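Alpha-1,3-glucanase (Streptomyces thermodiastaticus, PDB 7C7D) hydrolyses alpha-1,3-glucan as a glycoside hydrolase family 87 enzyme whose catalytic unit includes a right-handed parallel beta-helix. Local coordinates at residues G375-A380 with N402-I407. Residues are numbered along the deposited sequence; the frame is centred on the assembly and turned at random.
Sequences GDDALA and NLANGI
The side chains of Asp377 and Asn405 run alongside one another in the same direction, and a single carboxylate oxygen joins them. Asp377 OD1 accepts the side-chain amide of Asn405 (ND2 to OD1 2.8 Å), which comes from its syn side, tilted 23° out of the carboxylate plane. The backbone N of Asn405 reaches the same OD1 at 2.9 Å, nearly in line with the C-O bond. In both residues CG stands beside the backbone N (chi1 -68° in Asp377), which puts the two groups on the same side of their backbones. Their planes are 21° apart. The remaining carboxylate oxygen, Asp377 OD2, bonds Tyr410 OH, and the amide oxygen Asn405 OD1 accepts from Ser430 N and Arg475 NH1.

The packing is close here and on into the helix wall. Ala378 N donates to Asn405 O and Leu379 N to Gly406 O, each at 3.1 Å, and Leu379 then pairs in parallel with Ile407, their side chains meeting through CB and CG1 and packing on Ile398. At the other end, toward partly exposed Asp376, the segments meet through van der Waals contacts: Leu403 CD1 passes the carboxylate obliquely, 3.7 Å from Asp376 OD2, and that oxygen forms a salt bridge with Arg300. Asp376 OD1 instead takes the N-H of Asp377 through its anti lone pair, tying the carboxylate to the following backbone.

The contact thus joins successive coils of the parallel beta-helix where loops enter neighbouring strands. With two N-H groups on OD1 and a hydroxyl at OD2, both oxygens of Asp377 are engaged and its carboxylate is held in rotation.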
loop_
_atom_site.group_PDB
_atom_site.type_symbol
_atom_site.label_atom_id
_atom_site.label_comp_id
_atom_site.label_asym_id
_atom_site.label_seq_id
_atom_site.Cartn_x
_atom_site.Cartn_y
_atom_site.Cartn_z
ATOM N N GLY A 375 1.229 -4.113 6.369
ATOM C CA GLY A 375 2.220 -4.459 7.370
ATOM C C GLY A 375 3.612 -4.729 6.841
ATOM O O GLY A 375 4.476 -5.197 7.588
ATOM N N ASP A 376 3.847 -4.472 5.564
ATOM C CA ASP A 376 5.114 -4.692 4.885
ATOM C C ASP A 376 4.939 -3.997 3.538
ATOM O O ASP A 376 4.005 -3.202 3.394
ATOM C CB ASP A 376 5.350 -6.196 4.747
ATOM C CG ASP A 376 6.822 -6.564 4.667
ATOM O OD1 ASP A 376 7.543 -5.995 3.824
ATOM O OD2 ASP A 376 7.260 -7.438 5.447
ATOM N N ASP A 377 5.778 -4.296 2.552
ATOM C CA ASP A 377 5.703 -3.667 1.232
ATOM C C ASP A 377 4.258 -3.573 0.768
ATOM O O ASP A 377 3.563 -4.588 0.675
ATOM C CB ASP A 377 6.468 -4.517 0.219
ATOM C CG ASP A 377 7.960 -4.541 0.451
ATOM O OD1 ASP A 377 8.541 -3.521 0.864
ATOM O OD2 ASP A 377 8.560 -5.602 0.175
ATOM N N ALA A 378 3.794 -2.366 0.434
ATOM C CA ALA A 378 2.391 -2.256 0.042
ATOM C C ALA A 378 2.135 -2.990 -1.265
ATOM O O ALA A 378 1.213 -3.811 -1.356
ATOM C CB ALA A 378 1.941 -0.797 -0.032
ATOM N N LEU A 379 2.964 -2.723 -2.278
ATOM C CA LEU A 379 2.978 -3.460 -3.536
ATOM C C LEU A 379 4.392 -3.956 -3.764
ATOM O O LEU A 379 5.345 -3.179 -3.650
ATOM C CB LEU A 379 2.578 -2.566 -4.713
ATOM C CG LEU A 379 1.170 -1.984 -4.698
ATOM C CD1 LEU A 379 0.980 -1.106 -5.940
ATOM C CD2 LEU A 379 0.121 -3.080 -4.659
ATOM N N ALA A 380 4.533 -5.238 -4.082
ATOM C CA ALA A 380 5.849 -5.811 -4.298
ATOM C C ALA A 380 5.844 -6.739 -5.500
ATOM O O ALA A 380 4.828 -7.358 -5.832
ATOM C CB ALA A 380 6.338 -6.595 -3.071
ATOM N N ASN A 402 3.525 -0.137 7.294
ATOM C CA ASN A 402 4.034 -0.021 8.663
ATOM C C ASN A 402 5.546 -0.164 8.722
ATOM O O ASN A 402 6.191 0.379 9.630
ATOM C CB ASN A 402 3.512 -1.146 9.557
ATOM C CG ASN A 402 2.001 -1.239 9.642
ATOM O OD1 ASN A 402 1.484 -2.335 9.865
ATOM N ND2 ASN A 402 1.295 -0.128 9.501
ATOM N N LEU A 403 6.104 -0.968 7.824
ATOM C CA LEU A 403 7.534 -1.187 7.706
ATOM C C LEU A 403 7.797 -1.493 6.237
ATOM O O LEU A 403 6.878 -1.810 5.479
ATOM C CB LEU A 403 8.001 -2.312 8.640
ATOM C CG LEU A 403 7.338 -3.678 8.515
ATOM C CD1 LEU A 403 8.108 -4.570 7.552
ATOM C CD2 LEU A 403 7.211 -4.348 9.886
ATOM N N ALA A 404 9.061 -1.390 5.841
ATOM C CA ALA A 404 9.462 -1.644 4.464
ATOM C C ALA A 404 8.880 -0.608 3.499
ATOM O O ALA A 404 8.655 0.547 3.876
ATOM C CB ALA A 404 9.193 -3.096 4.049
ATOM N N ASN A 405 8.672 -0.987 2.249
ATOM C CA ASN A 405 8.577 -0.004 1.179
ATOM C C ASN A 405 7.137 0.284 0.765
ATOM O O ASN A 405 6.221 -0.506 0.991
ATOM C CB ASN A 405 9.362 -0.518 -0.028
ATOM C CG ASN A 405 10.774 -0.913 0.340
ATOM O OD1 ASN A 405 11.629 -0.062 0.535
ATOM N ND2 ASN A 405 11.019 -2.211 0.457
ATOM N N GLY A 406 6.947 1.430 0.104
ATOM C CA GLY A 406 5.690 1.658 -0.584
ATOM C C GLY A 406 5.540 0.714 -1.761
ATOM O O GLY A 406 4.576 -0.055 -1.846
ATOM N N ILE A 407 6.504 0.762 -2.675
ATOM C CA ILE A 407 6.619 -0.175 -3.784
ATOM C C ILE A 407 8.024 -0.758 -3.770
ATOM O O ILE A 407 9.006 -0.012 -3.695
ATOM C CB ILE A 407 6.335 0.494 -5.142
ATOM C CG1 ILE A 407 4.860 0.879 -5.228
ATOM C CG2 ILE A 407 6.768 -0.421 -6.286
ATOM C CD1 ILE A 407 4.451 1.607 -6.504
#